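PDB 1RWR: filamentous hemagglutinin from Bordetella pertussis, which acts as a secreted adhesin of the whooping-cough bacterium, its amino-terminal domain probably directing export by two-partner secretion. Local coordinates for residues G29-N34 with G134-D139; L114-L117 with N121-L124; V186-N191 with Y215-T220; L232-S235 with G240-Q243; G271-K276 with G284-G289. All blocks are in the same frame, centred on the assembly; numbering follows the deposited sequence.

Interaction 1: residues G29-N34 with G134-D139; sequences GGVSHN and GRIGLD
Gly134 meets the chain at Gly29 and Val31, and the approach there is close enough for main-chain atoms to take part directly. Its N lies 3.7 Å from CA of Gly29, and the two CA atoms are 3.8 Å apart, so two glycines let the backbones pass almost against each other. On the same residue, CA of Gly134 is touched by CG2 of Val31 at 4.0 Å. Further along, Ile136 carries the apolar half of the contact. Its CG1 stands opposite the carbonyl carbon (chi1 -58°), and the extended chain from there brings CD1 up to both methyls of Val31, 3.9 Å from CG2 and 4.0 Å from CG1. The two branched side chains meet at a slant, with the isoleucine end resting against the valine fork. Past this point the strand diverges: Leu138 packs on Pro129, and Asp139 forms a salt bridge with Arg192. Val31 also rests on Val131 of the adjoining strand 128-132. The contact therefore lays an antiparallel four-stranded sheet, which holds strands 128-132 and 135-140, against strand 31-36 at the edge of the long parallel sheet, an example of an extra-helical element packed on a right-handed parallel beta-helix.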
loop_
_atom_site.group_PDB
_atom_site.type_symbol
_atom_site.label_atom_id
_atom_site.label_comp_id
_atom_site.label_asym_id
_atom_site.label_seq_id
_atom_site.Cartn_x
_atom_site.Cartn_y
_atom_site.Cartn_z
ATOM N N GLY A 29 -7.549 -18.101 10.512
ATOM C CA GLY A 29 -7.990 -17.361 9.357
ATOM C C GLY A 29 -6.927 -17.120 8.293
ATOM O O GLY A 29 -7.201 -16.441 7.346
ATOM N N GLY A 30 -5.744 -17.698 8.454
ATOM C CA GLY A 30 -4.677 -17.644 7.493
ATOM C C GLY A 30 -3.787 -16.439 7.622
ATOM O O GLY A 30 -2.922 -16.216 6.766
ATOM N N VAL A 31 -3.958 -15.656 8.670
ATOM C CA VAL A 31 -3.134 -14.439 8.827
ATOM C C VAL A 31 -1.872 -14.735 9.647
ATOM O O VAL A 31 -1.949 -15.189 10.790
ATOM C CB VAL A 31 -3.940 -13.311 9.536
ATOM C CG1 VAL A 31 -3.055 -12.085 9.827
ATOM C CG2 VAL A 31 -5.178 -12.933 8.729
ATOM N N SER A 32 -0.709 -14.396 9.111
ATOM C CA SER A 32 0.539 -14.485 9.836
ATOM C C SER A 32 0.855 -13.070 10.320
ATOM O O SER A 32 1.091 -12.183 9.503
ATOM C CB SER A 32 1.639 -14.997 8.928
ATOM O OG SER A 32 2.920 -14.935 9.554
ATOM N N HIS A 33 0.823 -12.872 11.638
ATOM C CA HIS A 33 1.022 -11.568 12.259
ATOM C C HIS A 33 2.448 -11.506 12.793
ATOM O O HIS A 33 2.814 -12.195 13.745
ATOM C CB HIS A 33 -0.028 -11.356 13.361
ATOM C CG HIS A 33 -0.071 -9.967 13.893
ATOM N ND1 HIS A 33 -1.104 -9.501 14.674
ATOM C CD2 HIS A 33 0.808 -8.939 13.768
ATOM C CE1 HIS A 33 -0.874 -8.239 14.991
ATOM N NE2 HIS A 33 0.282 -7.871 14.452
ATOM N N ASN A 34 3.275 -10.703 12.131
ATOM C CA ASN A 34 4.677 -10.599 12.439
ATOM C C ASN A 34 4.973 -9.217 12.993
ATOM O O ASN A 34 4.720 -8.217 12.318
ATOM C CB ASN A 34 5.476 -10.808 11.177
ATOM C CG ASN A 34 5.243 -12.170 10.591
ATOM O OD1 ASN A 34 5.863 -13.135 11.061
ATOM N ND2 ASN A 34 4.237 -12.302 9.673
ATOM N N GLY A 134 -9.255 -14.131 10.676
ATOM C CA GLY A 134 -9.066 -13.683 9.299
ATOM C C GLY A 134 -9.316 -12.202 9.062
ATOM O O GLY A 134 -8.967 -11.668 7.987
ATOM N N ARG A 135 -9.918 -11.521 10.032
ATOM C CA ARG A 135 -10.324 -10.123 9.846
ATOM C C ARG A 135 -9.226 -9.188 10.343
ATOM O O ARG A 135 -8.813 -9.263 11.482
ATOM C CB ARG A 135 -11.619 -9.833 10.589
ATOM C CG ARG A 135 -12.714 -10.937 10.480
ATOM C CD ARG A 135 -13.048 -11.387 9.060
ATOM N NE ARG A 135 -13.846 -12.617 9.080
ATOM C CZ ARG A 135 -13.657 -13.689 8.303
ATOM N NH1 ARG A 135 -12.678 -13.740 7.386
ATOM N NH2 ARG A 135 -14.467 -14.727 8.452
ATOM N N ILE A 136 -8.775 -8.296 9.468
ATOM C CA ILE A 136 -7.740 -7.334 9.788
ATOM C C ILE A 136 -8.318 -5.935 9.624
ATOM O O ILE A 136 -8.759 -5.565 8.542
ATOM C CB ILE A 136 -6.556 -7.479 8.826
ATOM C CG1 ILE A 136 -5.950 -8.902 8.856
ATOM C CG2 ILE A 136 -5.517 -6.435 9.177
ATOM C CD1 ILE A 136 -4.957 -9.168 7.817
ATOM N N GLY A 137 -8.346 -5.157 10.695
ATOM C CA GLY A 137 -8.708 -3.746 10.628
ATOM C C GLY A 137 -7.466 -2.918 10.834
ATOM O O GLY A 137 -6.554 -3.308 11.570
ATOM N N LEU A 138 -7.394 -1.793 10.141
ATOM C CA LEU A 138 -6.241 -0.914 10.219
ATOM C C LEU A 138 -6.724 0.416 10.726
ATOM O O LEU A 138 -7.476 1.093 10.030
ATOM C CB LEU A 138 -5.638 -0.736 8.817
ATOM C CG LEU A 138 -5.120 -2.039 8.199
ATOM C CD1 LEU A 138 -4.769 -1.862 6.748
ATOM C CD2 LEU A 138 -3.934 -2.609 8.997
ATOM N N ASP A 139 -6.297 0.821 11.909
ATOM C CA ASP A 139 -6.769 2.076 12.485
ATOM C C ASP A 139 -5.714 3.132 12.257
ATOM O O ASP A 139 -4.698 3.190 12.940
ATOM C CB ASP A 139 -7.048 1.929 13.966
ATOM C CG ASP A 139 -8.283 1.150 14.211
ATOM O OD1 ASP A 139 -9.247 1.326 13.432
ATOM O OD2 ASP A 139 -8.337 0.329 15.144
#

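Interaction 2: residues L114-L117 with N121-L124; sequences LSTL and NLTL
Strands 114-117 and 121-124, which meet through Leu114, Thr116, Leu122 and Leu124, run roughly antiparallel at 143° with their axes 9.0 Å apart at closest, too far for their backbones to bond each other, and are joined by methyl groups packed between them. The busiest is CD2 of Leu122, which meets CG2 of Thr116 at 3.8 Å and CD2 of Leu114 at 4.0 Å. The two leucines come end to end, each with CG swung anti to its backbone N (chi1 -169° for Leu114, 178° for Leu122), so that the branched tips rather than the shafts touch. A second end-on meeting joins the same Leu114 methyl, CD2, to CD1 of Leu124 at 4.1 Å; Leu114 thus bridges two residues of the facing strand. Thr116 approaches Leu122 at a slant and uses its methyl, which lies opposite the carbonyl carbon. All four residues are buried, and their wholly apolar contact packs the interior of one coil of the right-handed parallel beta-helix. Strand 114-117 lies at the edge of the mixed sheet beside 91-96, whereas 121-124 belongs to the long parallel sheet. Around this cluster, Leu92 of strand 91-96 packs on both Leu114 and Leu122, and Phe160 of strand 159-164 on Leu122 and Leu124. From strand 99-104, Leu101 packs on Leu122 and Ile103 on Leu124.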
loop_
_atom_site.group_PDB
_atom_site.type_symbol
_atom_site.label_atom_id
_atom_site.label_comp_id
_atom_site.label_asym_id
_atom_site.label_seq_id
_atom_site.Cartn_x
_atom_site.Cartn_y
_atom_site.Cartn_z
ATOM N N LEU A 114 9.853 -0.003 -5.589
ATOM C CA LEU A 114 9.299 -1.190 -4.940
ATOM C C LEU A 114 8.581 -2.064 -5.957
ATOM O O LEU A 114 7.855 -1.563 -6.792
ATOM C CB LEU A 114 8.342 -0.778 -3.820
ATOM C CG LEU A 114 7.865 -1.892 -2.865
ATOM C CD1 LEU A 114 9.003 -2.438 -2.056
ATOM C CD2 LEU A 114 6.738 -1.424 -1.950
ATOM N N SER A 115 8.763 -3.375 -5.864
ATOM C CA SER A 115 7.986 -4.311 -6.691
ATOM C C SER A 115 7.653 -5.535 -5.835
ATOM O O SER A 115 8.026 -5.611 -4.640
ATOM C CB SER A 115 8.759 -4.709 -7.955
ATOM O OG SER A 115 9.930 -5.346 -7.570
ATOM N N THR A 116 6.965 -6.502 -6.429
ATOM C CA THR A 116 6.622 -7.733 -5.713
ATOM C C THR A 116 6.740 -8.950 -6.628
ATOM O O THR A 116 6.698 -8.818 -7.859
ATOM C CB THR A 116 5.184 -7.704 -5.109
ATOM O OG1 THR A 116 4.206 -7.702 -6.151
ATOM C CG2 THR A 116 4.895 -6.467 -4.268
ATOM N N LEU A 117 6.824 -10.123 -6.007
ATOM C CA LEU A 117 6.792 -11.389 -6.704
ATOM C C LEU A 117 6.005 -12.357 -5.834
ATOM O O LEU A 117 6.359 -12.587 -4.682
ATOM C CB LEU A 117 8.214 -11.939 -6.928
ATOM C CG LEU A 117 9.070 -11.221 -7.957
ATOM C CD1 LEU A 117 10.498 -11.748 -7.946
ATOM C CD2 LEU A 117 8.473 -11.439 -9.356
ATOM N N ASN A 121 -1.651 -9.369 -3.386
ATOM C CA ASN A 121 -2.038 -7.957 -3.226
ATOM C C ASN A 121 -1.058 -7.341 -2.241
ATOM O O ASN A 121 -0.404 -8.064 -1.471
ATOM C CB ASN A 121 -3.443 -7.816 -2.643
ATOM C CG ASN A 121 -4.511 -8.443 -3.514
ATOM O OD1 ASN A 121 -4.779 -7.944 -4.597
ATOM N ND2 ASN A 121 -5.108 -9.572 -3.060
ATOM N N LEU A 122 -0.959 -6.020 -2.227
ATOM C CA LEU A 122 -0.051 -5.305 -1.323
ATOM C C LEU A 122 -0.721 -4.097 -0.723
ATOM O O LEU A 122 -1.264 -3.273 -1.462
ATOM C CB LEU A 122 1.210 -4.814 -2.064
ATOM C CG LEU A 122 2.253 -4.006 -1.304
ATOM C CD1 LEU A 122 2.850 -4.747 -0.096
ATOM C CD2 LEU A 122 3.371 -3.640 -2.167
ATOM N N THR A 123 -0.679 -3.982 0.606
ATOM C CA THR A 123 -1.142 -2.811 1.343
ATOM C C THR A 123 0.003 -2.224 2.162
ATOM O O THR A 123 0.684 -2.959 2.916
ATOM C CB THR A 123 -2.225 -3.253 2.296
ATOM O OG1 THR A 123 -3.246 -3.975 1.568
ATOM C CG2 THR A 123 -2.878 -2.094 3.033
ATOM N N LEU A 124 0.228 -0.913 2.005
ATOM C CA LEU A 124 1.187 -0.153 2.795
ATOM C C LEU A 124 0.393 0.790 3.655
ATOM O O LEU A 124 -0.426 1.560 3.142
ATOM C CB LEU A 124 2.120 0.633 1.891
ATOM C CG LEU A 124 2.902 -0.207 0.901
ATOM C CD1 LEU A 124 3.869 0.725 0.121
ATOM C CD2 LEU A 124 3.646 -1.346 1.622
#

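Interaction 3: residues V186-N191 with Y215-T220; sequences VVAGAN and YAIDGT
Ile217 lays its CG1-CD1 arm over two residues of strand 186-188, meeting CG1 of Val186 with its tip and CB of Ala188 with its shaft. CD1 of Ile217 comes to 3.7 Å from CG1 of Val186, and CG1 of Ile217 stands at 3.7 Å from CB of Ala188. With CG1 opposite the carbonyl carbon (chi1 -60°) and the arm fully extended beyond it, the isoleucine runs past the alanine and ends at the valine, which it meets at an angle. Val186 offers the branch that lies anti to its backbone N. Ala188 has a second neighbour in Ala216: their CB atoms are 4.0 Å apart, and CB of Ala188 also lies 3.7 Å from O of Ala216. Small residues on both chains thus let the backbones draw together, with CA of Ala188 and CA of Ala216 only 6.0 Å apart, just where the chain turns a corner at residues 216 and 217. Val167 and Leu169 of strand 166-169 extend the packing, the first against Val186 and the second against Ile217, inside the beta-helix. Polar bonding is made within each sheet rather than between the two segments; Asn191 ND2 adds a weak bond to Ala188 O inside its own segment. What joins the segments is therefore van der Waals contact between buried aliphatic groups, with one carbonyl oxygen touched by a methyl, a cohesion that depends on fit rather than on direction.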
loop_
_atom_site.group_PDB
_atom_site.type_symbol
_atom_site.label_atom_id
_atom_site.label_comp_id
_atom_site.label_asym_id
_atom_site.label_seq_id
_atom_site.Cartn_x
_atom_site.Cartn_y
_atom_site.Cartn_z
ATOM N N VAL A 186 -5.580 4.873 -2.817
ATOM C CA VAL A 186 -4.858 5.694 -1.859
ATOM C C VAL A 186 -5.945 6.269 -0.934
ATOM O O VAL A 186 -6.900 6.926 -1.403
ATOM C CB VAL A 186 -4.076 6.823 -2.532
ATOM C CG1 VAL A 186 -3.388 7.697 -1.475
ATOM C CG2 VAL A 186 -3.071 6.300 -3.507
ATOM N N VAL A 187 -5.848 5.955 0.354
ATOM C CA VAL A 187 -6.892 6.288 1.335
ATOM C C VAL A 187 -6.215 7.054 2.457
ATOM O O VAL A 187 -5.377 6.486 3.210
ATOM C CB VAL A 187 -7.555 5.026 1.864
ATOM C CG1 VAL A 187 -8.550 5.339 2.997
ATOM C CG2 VAL A 187 -8.222 4.250 0.714
ATOM N N ALA A 188 -6.521 8.349 2.545
ATOM C CA ALA A 188 -5.923 9.225 3.535
ATOM C C ALA A 188 -6.925 9.674 4.564
ATOM O O ALA A 188 -8.139 9.709 4.287
ATOM C CB ALA A 188 -5.283 10.432 2.862
ATOM N N GLY A 189 -6.433 9.989 5.747
ATOM C CA GLY A 189 -7.266 10.500 6.835
ATOM C C GLY A 189 -7.354 9.522 7.994
ATOM O O GLY A 189 -6.753 8.453 7.977
ATOM N N ALA A 190 -8.074 9.946 9.023
ATOM C CA ALA A 190 -8.295 9.129 10.198
ATOM C C ALA A 190 -9.429 8.190 9.884
ATOM O O ALA A 190 -10.593 8.594 9.796
ATOM C CB ALA A 190 -8.585 9.999 11.415
ATOM N N ASN A 191 -9.050 6.954 9.633
ATOM C CA ASN A 191 -9.969 5.918 9.185
ATOM C C ASN A 191 -9.695 4.593 9.830
ATOM O O ASN A 191 -8.564 4.254 10.115
ATOM C CB ASN A 191 -9.842 5.686 7.665
ATOM C CG ASN A 191 -10.349 6.848 6.826
ATOM O OD1 ASN A 191 -11.517 7.200 6.872
ATOM N ND2 ASN A 191 -9.450 7.435 6.036
ATOM N N TYR A 215 -3.015 19.439 2.113
ATOM C CA TYR A 215 -3.329 18.337 1.249
ATOM C C TYR A 215 -3.081 17.020 1.956
ATOM O O TYR A 215 -1.955 16.732 2.311
ATOM C CB TYR A 215 -2.474 18.424 -0.023
ATOM C CG TYR A 215 -2.827 19.657 -0.775
ATOM C CD1 TYR A 215 -4.069 19.788 -1.335
ATOM C CD2 TYR A 215 -1.941 20.710 -0.863
ATOM C CE1 TYR A 215 -4.436 20.940 -2.023
ATOM C CE2 TYR A 215 -2.285 21.863 -1.543
ATOM C CZ TYR A 215 -3.539 21.974 -2.104
ATOM O OH TYR A 215 -3.879 23.120 -2.765
ATOM N N ALA A 216 -4.128 16.228 2.163
ATOM C CA ALA A 216 -3.997 14.894 2.720
ATOM C C ALA A 216 -3.352 13.903 1.748
ATOM O O ALA A 216 -2.646 12.976 2.167
ATOM C CB ALA A 216 -5.366 14.391 3.123
ATOM N N ILE A 217 -3.607 14.106 0.462
ATOM C CA ILE A 217 -2.916 13.395 -0.626
ATOM C C ILE A 217 -2.321 14.509 -1.458
ATOM O O ILE A 217 -3.046 15.435 -1.878
ATOM C CB ILE A 217 -3.875 12.543 -1.483
ATOM C CG1 ILE A 217 -4.561 11.490 -0.607
ATOM C CG2 ILE A 217 -3.127 11.929 -2.664
ATOM C CD1 ILE A 217 -5.636 10.670 -1.261
ATOM N N ASP A 218 -1.028 14.441 -1.687
ATOM C CA ASP A 218 -0.347 15.422 -2.503
ATOM C C ASP A 218 0.581 14.729 -3.468
ATOM O O ASP A 218 1.586 14.198 -3.068
ATOM C CB ASP A 218 0.412 16.375 -1.589
ATOM C CG ASP A 218 0.864 17.621 -2.283
ATOM O OD1 ASP A 218 0.585 17.806 -3.472
ATOM O OD2 ASP A 218 1.563 18.466 -1.665
ATOM N N GLY A 219 0.173 14.694 -4.736
ATOM C CA GLY A 219 0.968 14.119 -5.808
ATOM C C GLY A 219 1.518 15.212 -6.712
ATOM O O GLY A 219 0.799 16.096 -7.115
ATOM N N THR A 220 2.796 15.142 -7.014
ATOM C CA THR A 220 3.442 16.028 -7.989
ATOM C C THR A 220 3.335 15.458 -9.387
ATOM O O THR A 220 2.848 14.372 -9.580
ATOM C CB THR A 220 4.934 16.190 -7.646
ATOM O OG1 THR A 220 5.600 14.936 -7.748
ATOM C CG2 THR A 220 5.168 16.582 -6.192
#

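Interaction 4: residues L232-S235 with G240-Q243; sequences LVSS and GVRQ
Val241 sets CG1 anti to its backbone N (chi1 175°), which leaves CG2 opposite the carbonyl carbon and aimed at Ser234, while Leu232 turns CG opposite its own carbonyl carbon (chi1 -47°) and carries CD1 across to Val241 and Gln243. CG2 of Val241 reaches CB of Ser234 at 3.6 Å, the closest approach between the segments; the serine contributes its carbon here. The other valine branch, CG1, sits at 4.3 Å from Leu232 CD1. That leucine methyl also touches CG of Gln243 at 4.2 Å, the two side chains crossing at about a right angle. Gln243 thus presents its aliphatic part to the leucine. Its chain bends at chi2, and the amide is engaged elsewhere: NE2 binds Gly223 O and OE1 receives Gly245 N, so both ends of the buried amide have a partner and its rotation is fixed. Strands 232-234 and 240-243 run roughly antiparallel, at 150°, with axes 7.5 Å apart at closest. Val255 of strand 252-257, next in the sheet to strand 229-234, packs on both Leu232 and Val241, and Met225 lies against Leu232 and Gln243. This is how successive faces of one coil pack in the right-handed parallel beta-helix, each strand pairing in parallel with the same face of the next coil, around an interior that here takes in a serine and a glutamine.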
loop_
_atom_site.group_PDB
_atom_site.type_symbol
_atom_site.label_atom_id
_atom_site.label_comp_id
_atom_site.label_asym_id
_atom_site.label_seq_id
_atom_site.Cartn_x
_atom_site.Cartn_y
_atom_site.Cartn_z
ATOM N N LEU A 232 -8.866 7.493 -5.142
ATOM C CA LEU A 232 -8.247 8.386 -4.171
ATOM C C LEU A 232 -9.299 8.891 -3.210
ATOM O O LEU A 232 -10.320 9.449 -3.636
ATOM C CB LEU A 232 -7.517 9.550 -4.852
ATOM C CG LEU A 232 -6.583 9.240 -6.054
ATOM C CD1 LEU A 232 -6.110 10.571 -6.661
ATOM C CD2 LEU A 232 -5.418 8.407 -5.670
ATOM N N VAL A 233 -9.057 8.682 -1.922
ATOM C CA VAL A 233 -9.999 9.009 -0.889
ATOM C C VAL A 233 -9.282 9.780 0.220
ATOM O O VAL A 233 -8.229 9.360 0.678
ATOM C CB VAL A 233 -10.655 7.748 -0.291
ATOM C CG1 VAL A 233 -11.503 8.125 0.947
ATOM C CG2 VAL A 233 -11.488 7.010 -1.344
ATOM N N SER A 234 -9.879 10.895 0.644
ATOM C CA SER A 234 -9.415 11.684 1.764
ATOM C C SER A 234 -10.635 11.932 2.638
ATOM O O SER A 234 -11.647 12.463 2.167
ATOM C CB SER A 234 -8.856 13.013 1.263
ATOM O OG SER A 234 -8.491 13.843 2.332
ATOM N N SER A 235 -10.575 11.505 3.883
ATOM C CA SER A 235 -11.753 11.568 4.731
ATOM C C SER A 235 -11.742 12.699 5.782
ATOM O O SER A 235 -12.813 13.033 6.314
ATOM C CB SER A 235 -11.991 10.168 5.342
ATOM O OG SER A 235 -10.896 9.880 6.112
ATOM N N GLY A 240 -7.307 18.540 1.500
ATOM C CA GLY A 240 -7.439 18.425 0.060
ATOM C C GLY A 240 -6.810 17.201 -0.532
ATOM O O GLY A 240 -5.943 16.576 0.071
ATOM N N VAL A 241 -7.258 16.840 -1.722
ATOM C CA VAL A 241 -6.555 15.920 -2.579
ATOM C C VAL A 241 -5.991 16.703 -3.746
ATOM O O VAL A 241 -6.747 17.267 -4.521
ATOM C CB VAL A 241 -7.496 14.849 -3.157
ATOM C CG1 VAL A 241 -6.737 13.958 -4.151
ATOM C CG2 VAL A 241 -8.094 14.033 -2.057
ATOM N N ARG A 242 -4.680 16.759 -3.831
ATOM C CA ARG A 242 -3.987 17.368 -4.951
ATOM C C ARG A 242 -3.203 16.274 -5.639
ATOM O O ARG A 242 -2.356 15.618 -5.040
ATOM C CB ARG A 242 -3.048 18.468 -4.522
ATOM C CG ARG A 242 -2.341 19.122 -5.735
ATOM C CD ARG A 242 -1.673 20.419 -5.418
ATOM N NE ARG A 242 -0.653 20.290 -4.382
ATOM C CZ ARG A 242 0.017 21.312 -3.878
ATOM N NH1 ARG A 242 -0.230 22.537 -4.311
ATOM N NH2 ARG A 242 0.926 21.115 -2.930
ATOM N N GLN A 243 -3.458 16.094 -6.910
ATOM C CA GLN A 243 -2.767 15.075 -7.677
ATOM C C GLN A 243 -2.518 15.630 -9.054
ATOM O O GLN A 243 -3.401 15.559 -9.927
ATOM C CB GLN A 243 -3.600 13.787 -7.734
ATOM C CG GLN A 243 -3.050 12.610 -8.634
ATOM C CD GLN A 243 -1.532 12.254 -8.536
ATOM O OE1 GLN A 243 -0.666 13.115 -8.617
ATOM N NE2 GLN A 243 -1.225 10.969 -8.445
#

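Interaction 5: residues G271-K276 with G284-G289; sequences GPLSLK and GKLASG
Ser288 OG is gripped twice: it donates to Gly271 O at 2.9 Å, and it also bonds to Ala292 N of the strand that follows. The hydroxyl stands anti to the backbone N of its own residue, which carries it toward the facing segment. It meets the carbonyl of Gly271 at a C=O...donor angle of 158°, tilted 19° from the carbonyl plane. This bond ties the segments together at the end where the chain enters strand 272-276. Strands 272-276 and 285-288 run at 142° to each other with axes 7.5 Å apart at closest, as two faces of a late coil of the right-handed parallel beta-helix; the centre of this contact lies about 24 Å from the centre of the chain. Leucines pack between the faces. Leu286, with CG opposite its carbonyl carbon, slants across Leu273 and places CD2 at 4.0 Å from both Leu273 CD1 and Leu273 CD2, one methyl set against a fork of two. Leu273 CD1 also lies 3.8 Å from Ala287 O, a van der Waals contact of a methyl with a main-chain oxygen. Farther from the serine, Leu275 CD1 approaches Leu286 CD1 more loosely, at 4.4 Å. Ala266 of strand 261-268 touches both Leu273 and Leu286, and Val293 of strand 292-296, the outermost of the parallel sheet, packs on Leu273, Leu286 and Ser288.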
loop_
_atom_site.group_PDB
_atom_site.type_symbol
_atom_site.label_atom_id
_atom_site.label_comp_id
_atom_site.label_asym_id
_atom_site.label_seq_id
_atom_site.Cartn_x
_atom_site.Cartn_y
_atom_site.Cartn_z
ATOM N N GLY A 271 -14.949 3.565 -18.875
ATOM C CA GLY A 271 -15.601 3.673 -17.582
ATOM C C GLY A 271 -15.718 5.083 -17.061
ATOM O O GLY A 271 -15.327 6.021 -17.746
ATOM N N PRO A 272 -16.249 5.237 -15.841
ATOM C CA PRO A 272 -16.522 6.553 -15.288
ATOM C C PRO A 272 -15.324 7.231 -14.643
ATOM O O PRO A 272 -14.473 6.588 -14.022
ATOM C CB PRO A 272 -17.566 6.268 -14.214
ATOM C CG PRO A 272 -17.182 4.942 -13.725
ATOM C CD PRO A 272 -16.705 4.170 -14.937
ATOM N N LEU A 273 -15.306 8.548 -14.778
ATOM C CA LEU A 273 -14.401 9.427 -14.064
ATOM C C LEU A 273 -15.284 10.241 -13.107
ATOM O O LEU A 273 -16.135 11.020 -13.534
ATOM C CB LEU A 273 -13.636 10.290 -15.078
ATOM C CG LEU A 273 -12.225 10.759 -14.755
ATOM C CD1 LEU A 273 -11.493 11.247 -15.973
ATOM C CD2 LEU A 273 -12.372 11.874 -13.732
ATOM N N SER A 274 -15.139 10.022 -11.810
ATOM C CA SER A 274 -16.009 10.655 -10.842
ATOM C C SER A 274 -15.212 11.364 -9.748
ATOM O O SER A 274 -14.327 10.747 -9.089
ATOM C CB SER A 274 -16.920 9.593 -10.267
ATOM O OG SER A 274 -17.598 10.070 -9.125
ATOM N N LEU A 275 -15.509 12.645 -9.556
ATOM C CA LEU A 275 -14.859 13.475 -8.545
ATOM C C LEU A 275 -15.902 14.048 -7.575
ATOM O O LEU A 275 -16.861 14.729 -7.985
ATOM C CB LEU A 275 -14.033 14.593 -9.180
ATOM C CG LEU A 275 -13.105 14.237 -10.372
ATOM C CD1 LEU A 275 -12.402 15.482 -10.898
ATOM C CD2 LEU A 275 -12.039 13.173 -10.033
ATOM N N LYS A 276 -15.756 13.771 -6.301
ATOM C CA LYS A 276 -16.738 14.223 -5.352
ATOM C C LYS A 276 -15.990 14.838 -4.188
ATOM O O LYS A 276 -15.287 14.135 -3.458
ATOM C CB LYS A 276 -17.635 13.083 -4.855
ATOM C CG LYS A 276 -18.355 12.251 -5.927
ATOM C CD LYS A 276 -19.749 12.761 -6.227
ATOM C CE LYS A 276 -20.666 11.677 -6.848
ATOM N NZ LYS A 276 -21.998 12.308 -7.191
ATOM N N GLY A 284 -7.655 19.512 -14.695
ATOM C CA GLY A 284 -7.006 20.006 -15.902
ATOM C C GLY A 284 -7.645 19.605 -17.220
ATOM O O GLY A 284 -8.267 20.486 -17.858
ATOM N N LYS A 285 -7.341 18.411 -17.739
ATOM C CA LYS A 285 -8.040 17.833 -18.906
ATOM C C LYS A 285 -8.563 16.464 -18.481
ATOM O O LYS A 285 -7.772 15.599 -18.084
ATOM C CB LYS A 285 -7.141 17.645 -20.153
ATOM C CG LYS A 285 -6.590 18.953 -20.780
ATOM C CD LYS A 285 -6.042 18.770 -22.214
ATOM C CE LYS A 285 -4.840 17.808 -22.263
ATOM N NZ LYS A 285 -4.117 17.756 -23.593
ATOM N N LEU A 286 -9.868 16.260 -18.590
ATOM C CA LEU A 286 -10.468 14.961 -18.318
ATOM C C LEU A 286 -10.949 14.320 -19.629
ATOM O O LEU A 286 -11.463 15.009 -20.525
ATOM C CB LEU A 286 -11.641 15.100 -17.363
ATOM C CG LEU A 286 -11.346 15.792 -16.034
ATOM C CD1 LEU A 286 -12.611 15.935 -15.232
ATOM C CD2 LEU A 286 -10.312 14.982 -15.238
ATOM N N ALA A 287 -10.807 13.002 -19.747
ATOM C CA ALA A 287 -11.347 12.308 -20.911
ATOM C C ALA A 287 -11.781 10.931 -20.525
ATOM O O ALA A 287 -11.195 10.327 -19.638
ATOM C CB ALA A 287 -10.364 12.255 -22.018
ATOM N N SER A 288 -12.867 10.467 -21.149
ATOM C CA SER A 288 -13.372 9.117 -20.985
ATOM C C SER A 288 -13.688 8.602 -22.396
ATOM O O SER A 288 -14.325 9.315 -23.199
ATOM C CB SER A 288 -14.602 9.089 -20.088
ATOM O OG SER A 288 -15.175 7.784 -19.983
ATOM N N GLY A 289 -13.230 7.404 -22.737
ATOM C CA GLY A 289 -13.377 6.917 -24.106
ATOM C C GLY A 289 -14.801 6.545 -24.480
ATOM O O GLY A 289 -15.109 6.247 -25.683
#

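Four of the five contacts repeat one principle, packing the interior of a beta-helix between facing strands, and they differ in what packs it. Interactions 2, 3 and 4 are buried: interaction 2 rests on methyls, interaction 3 on small residues and an isoleucine, interaction 4 on aliphatic groups together with a buried serine carbon and a glutamine whose amide bonds elsewhere. Interactions 3 and 4, their centres about 5 Å apart, hold adjacent strands in two sheets and are stitched by probable backbone hydrogen bonds, Gly219 N to Arg242 O and Ala188 N to Val233 O. Interaction 5, partly buried near the carboxy-terminal end, adds a hydrogen bond. Interaction 1, also partly buried, instead attaches an outside sheet; its Leu138 touches Thr123 of interaction 2.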